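Local coordinates for protein exosome complex component Rrp41 (Archaeoglobus fulgidus, PDB 3M7N) that is probably the catalytic component of the archaeal exosome, degrading RNA from its 3' end and also able to synthesize heteromeric RNA tails, at residues A143-L148 / K156-S161; F189-L192 / K197-S200. The protein carries 1 engineered substitution. All blocks are in the same frame, centred on the assembly; numbering follows the deposited sequence.

Contact 1 (A143-L148 / K156-S161)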
loop_
_atom_site.group_PDB
_atom_site.type_symbol
_atom_site.label_atom_id
_atom_site.label_comp_id
_atom_site.label_asym_id
_atom_site.label_seq_id
_atom_site.Cartn_x
_atom_site.Cartn_y
_atom_site.Cartn_z
ATOM N N ALA E 143 -9.521 29.784 -2.548
ATOM C CA ALA E 143 -8.252 29.894 -1.835
ATOM C C ALA E 143 -7.151 29.233 -2.646
ATOM O O ALA E 143 -6.041 29.761 -2.764
ATOM C CB ALA E 143 -8.357 29.285 -0.457
ATOM N N ALA E 144 -7.468 28.099 -3.261
ATOM C CA ALA E 144 -6.451 27.398 -4.043
ATOM C C ALA E 144 -5.936 28.198 -5.256
ATOM O O ALA E 144 -4.738 28.177 -5.544
ATOM C CB ALA E 144 -6.940 26.033 -4.455
ATOM N N SER E 145 -6.830 28.905 -5.956
ATOM C CA SER E 145 -6.429 29.705 -7.123
ATOM C C SER E 145 -5.548 30.867 -6.695
ATOM O O SER E 145 -4.601 31.236 -7.393
ATOM C CB SER E 145 -7.655 30.217 -7.909
ATOM O OG SER E 145 -7.292 30.762 -9.187
ATOM N N VAL E 146 -5.865 31.448 -5.537
ATOM C CA VAL E 146 -5.013 32.494 -4.971
ATOM C C VAL E 146 -3.630 31.913 -4.676
ATOM O O VAL E 146 -2.614 32.473 -5.109
ATOM C CB VAL E 146 -5.630 33.156 -3.704
ATOM C CG1 VAL E 146 -4.598 34.034 -2.991
ATOM C CG2 VAL E 146 -6.838 33.975 -4.075
ATOM N N ALA E 147 -3.601 30.768 -3.984
ATOM C CA ALA E 147 -2.332 30.098 -3.657
ATOM C C ALA E 147 -1.507 29.761 -4.900
ATOM O O ALA E 147 -0.283 29.934 -4.922
ATOM C CB ALA E 147 -2.562 28.848 -2.800
ATOM N N LEU E 148 -2.183 29.275 -5.935
ATOM C CA LEU E 148 -1.503 28.973 -7.188
ATOM C C LEU E 148 -0.859 30.228 -7.757
ATOM O O LEU E 148 0.300 30.198 -8.190
ATOM C CB LEU E 148 -2.461 28.325 -8.195
ATOM C CG LEU E 148 -2.816 26.850 -7.908
ATOM C CD1 LEU E 148 -3.970 26.359 -8.762
ATOM C CD2 LEU E 148 -1.599 25.937 -8.076
ATOM N N LYS E 156 -3.975 29.751 -17.425
ATOM C CA LYS E 156 -4.737 30.426 -18.471
ATOM C C LYS E 156 -5.424 31.661 -17.894
ATOM O O LYS E 156 -5.579 32.669 -18.560
ATOM C CB LYS E 156 -5.798 29.490 -19.052
ATOM C CG LYS E 156 -5.281 28.519 -20.093
ATOM C CD LYS E 156 -6.335 27.465 -20.423
ATOM C CE LYS E 156 -5.763 26.351 -21.295
ATOM N NZ LYS E 156 -6.767 25.286 -21.604
ATOM N N GLY E 157 -5.843 31.556 -16.643
ATOM C CA GLY E 157 -6.490 32.641 -15.954
ATOM C C GLY E 157 -6.823 32.158 -14.560
ATOM O O GLY E 157 -6.279 31.174 -14.098
ATOM N N MET E 158 -7.740 32.833 -13.895
ATOM C CA MET E 158 -8.049 32.500 -12.532
ATOM C C MET E 158 -9.282 31.621 -12.402
ATOM O O MET E 158 -10.113 31.539 -13.303
ATOM C CB MET E 158 -8.212 33.786 -11.727
ATOM C CG MET E 158 -6.869 34.352 -11.260
ATOM S SD MET E 158 -6.660 33.835 -9.561
ATOM C CE MET E 158 -8.403 33.715 -9.156
ATOM N N ILE E 159 -9.393 30.966 -11.262
ATOM C CA ILE E 159 -10.508 30.104 -11.008
ATOM C C ILE E 159 -11.314 30.767 -9.910
ATOM O O ILE E 159 -10.774 31.131 -8.869
ATOM C CB ILE E 159 -10.020 28.699 -10.565
ATOM C CG1 ILE E 159 -9.492 27.910 -11.768
ATOM C CG2 ILE E 159 -11.125 27.935 -9.899
ATOM C CD1 ILE E 159 -10.554 27.600 -12.826
ATOM N N THR E 160 -12.604 30.939 -10.139
ATOM C CA THR E 160 -13.424 31.619 -9.163
ATOM C C THR E 160 -14.705 30.825 -8.972
ATOM O O THR E 160 -15.281 30.293 -9.926
ATOM C CB THR E 160 -13.722 33.096 -9.600
ATOM O OG1 THR E 160 -12.493 33.761 -9.940
ATOM C CG2 THR E 160 -14.441 33.862 -8.485
ATOM N N SER E 161 -15.175 30.753 -7.747
ATOM C CA SER E 161 -16.176 29.761 -7.447
ATOM C C SER E 161 -17.222 30.266 -6.460
ATOM O O SER E 161 -16.882 30.917 -5.472
ATOM C CB SER E 161 -15.460 28.500 -6.917
ATOM O OG SER E 161 -16.376 27.536 -6.440
#
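Ser-145 carries this contact, resting its short side chain on Met-158 and Ile-159 of the strand that follows its helix. Just before it, Ala-144 packs on Phe-109 of helix 96-110. Ser-145 CB then lies 3.4 Å from Ile-159 O, and a hydroxyl anti to the backbone N (chi1 -168°) carries OG to the strand. There the backbone N of Ile-159 donates an almost straight hydrogen bond to Ser-145 OG, 3.0 Å long with 165° at the hydrogen. A serine fits because it is small enough for the close approach and gives a buried amide its acceptor. The bent chain of Met-158 curls back beside the same oxygen, with CE 3.2 Å from Ser-145 OG. Past Ser-145 the helix faces other partners: Val-146 leans on Gln-233 of helix 212-248, and Leu-148 fills the core with Phe-109, Ile-113 and Met-155. Ile-159 adds its branched chain to that core, its CB 3.7 Å from Ser-145 OG and its side chain against Phe-109 and Val-112. Helix 136-150 thereby packs on the first strand of the following antiparallel sheet, a helix-on-sheet layer within the RNase PH fold.

Contact 2 (F189-L192 / K197-S200); sequences FAFL and KIES
Phe-191 meets the neighbouring strand through both its backbone and its ring. Its CA sits 3.1 Å from Ser-200 O in a CA-H...O contact, and the next atom out, CB, remains 3.3 Å from that same oxygen. With CG beside the backbone N (chi1 -52°), the ring turns toward Ile-198: Phe-191 CG is 3.8 Å from Ile-198 CG2, and CD2 comes closer to this methyl, at 3.5 Å. CD2 also passes Ser-200 O, which lies at the ring edge in its plane, while CD1 looks to Ile-198 CD1. A flat, apolar ring suits a place where it meets the branched Ile-198 and also Lys-223 and Ala-226 of helix 212-248. Cutting the ring back to an alanine would probably leave both Ile-198 methyls without their aromatic partner and open a gap toward that helix. The two segments belong to a beta hairpin, strands 185-194 and 197-207, at one edge of this chain's antiparallel sheet, and the short segments run at 99° to each other. Two backbone hydrogen bonds hold them at Leu-192. Its N gives a bent bond (145° at the hydrogen) to Ser-200 O, whereas Glu-199 N donates to Leu-192 O over 2.7 Å. Leu-192 CD2 runs alongside Glu-199 CB at 4.1 Å, so the aliphatic base of the glutamate serves the packing while its carboxylate forms a salt bridge with Arg-194. Leu-192 also packs on Leu-232 of the neighbouring exonuclease 2 chain, and Ser-200 on Leu-233 of that chain.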
loop_
_atom_site.group_PDB
_atom_site.type_symbol
_atom_site.label_atom_id
_atom_site.label_comp_id
_atom_site.label_asym_id
_atom_site.label_seq_id
_atom_site.Cartn_x
_atom_site.Cartn_y
_atom_site.Cartn_z
ATOM N N PHE E 189 -20.472 26.269 -8.556
ATOM C CA PHE E 189 -19.824 26.506 -9.852
ATOM C C PHE E 189 -18.393 26.941 -9.603
ATOM O O PHE E 189 -18.056 27.404 -8.514
ATOM C CB PHE E 189 -20.463 27.685 -10.619
ATOM C CG PHE E 189 -21.915 27.523 -10.916
ATOM C CD1 PHE E 189 -22.871 27.763 -9.937
ATOM C CD2 PHE E 189 -22.336 27.177 -12.193
ATOM C CE1 PHE E 189 -24.211 27.638 -10.227
ATOM C CE2 PHE E 189 -23.684 27.050 -12.484
ATOM C CZ PHE E 189 -24.618 27.285 -11.500
ATOM N N ALA E 190 -17.566 26.844 -10.635
ATOM C CA ALA E 190 -16.327 27.604 -10.672
ATOM C C ALA E 190 -16.096 27.947 -12.124
ATOM O O ALA E 190 -16.423 27.154 -13.009
ATOM C CB ALA E 190 -15.172 26.812 -10.119
ATOM N N PHE E 191 -15.539 29.128 -12.365
ATOM C CA PHE E 191 -15.349 29.609 -13.721
ATOM C C PHE E 191 -13.893 29.961 -13.944
ATOM O O PHE E 191 -13.171 30.295 -13.004
ATOM C CB PHE E 191 -16.190 30.878 -13.981
ATOM C CG PHE E 191 -17.649 30.743 -13.634
ATOM C CD1 PHE E 191 -18.116 31.154 -12.396
ATOM C CD2 PHE E 191 -18.556 30.228 -14.551
ATOM C CE1 PHE E 191 -19.461 31.035 -12.069
ATOM C CE2 PHE E 191 -19.899 30.116 -14.233
ATOM C CZ PHE E 191 -20.358 30.525 -12.998
ATOM N N LEU E 192 -13.479 29.894 -15.199
ATOM C CA LEU E 192 -12.264 30.547 -15.637
ATOM C C LEU E 192 -12.572 32.029 -15.924
ATOM O O LEU E 192 -13.454 32.328 -16.737
ATOM C CB LEU E 192 -11.752 29.879 -16.913
ATOM C CG LEU E 192 -10.568 30.604 -17.538
ATOM C CD1 LEU E 192 -9.317 30.442 -16.658
ATOM C CD2 LEU E 192 -10.320 30.112 -18.960
ATOM N N LYS E 197 -13.171 38.684 -17.233
ATOM C CA LYS E 197 -14.545 38.176 -17.284
ATOM C C LYS E 197 -14.715 36.641 -17.333
ATOM O O LYS E 197 -13.768 35.879 -17.581
ATOM C CB LYS E 197 -15.281 38.821 -18.453
ATOM C CG LYS E 197 -14.729 38.418 -19.806
ATOM C CD LYS E 197 -15.175 39.408 -20.879
ATOM C CE LYS E 197 -14.646 39.014 -22.255
ATOM N NZ LYS E 197 -14.926 40.060 -23.287
ATOM N N ILE E 198 -15.946 36.199 -17.093
ATOM C CA ILE E 198 -16.275 34.781 -17.099
ATOM C C ILE E 198 -16.070 34.217 -18.491
ATOM O O ILE E 198 -16.731 34.630 -19.422
ATOM C CB ILE E 198 -17.727 34.568 -16.704
ATOM C CG1 ILE E 198 -18.038 35.305 -15.404
ATOM C CG2 ILE E 198 -18.031 33.095 -16.570
ATOM C CD1 ILE E 198 -17.454 34.657 -14.178
ATOM N N GLU E 199 -15.153 33.271 -18.633
ATOM C CA GLU E 199 -14.806 32.731 -19.946
ATOM C C GLU E 199 -15.380 31.331 -20.189
ATOM O O GLU E 199 -15.656 30.954 -21.338
ATOM C CB GLU E 199 -13.289 32.689 -20.104
ATOM C CG GLU E 199 -12.782 33.079 -21.495
ATOM C CD GLU E 199 -12.477 31.879 -22.367
ATOM O OE1 GLU E 199 -13.367 31.018 -22.557
ATOM O OE2 GLU E 199 -11.336 31.801 -22.863
ATOM N N SER E 200 -15.512 30.558 -19.112
ATOM C CA SER E 200 -16.128 29.237 -19.169
ATOM C C SER E 200 -16.270 28.593 -17.795
ATOM O O SER E 200 -15.915 29.182 -16.778
ATOM C CB SER E 200 -15.423 28.302 -20.158
ATOM O OG SER E 200 -14.019 28.370 -20.035
#

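Along the chain contact 1 is complete before contact 2 begins, and their centres lie about 11 Å apart. They share the antiparallel sheet of strands 170-173, 158-167, 185-194 and 197-207: contact 1 sets helix 136-150 on strand 158-167, and contact 2 joins the next two strands across the sheet. Strands 158-167 and 185-194 are neighbours, bridged directly by probable hydrogen bonds from Phe-191 N to Thr-160 O and between Ser-161 OG and Phe-189 O. Helix 212-248 touches side chains of both. One sheet thus serves two contacts that each lie near a neighbouring subunit, contact 2 packing against exonuclease 2.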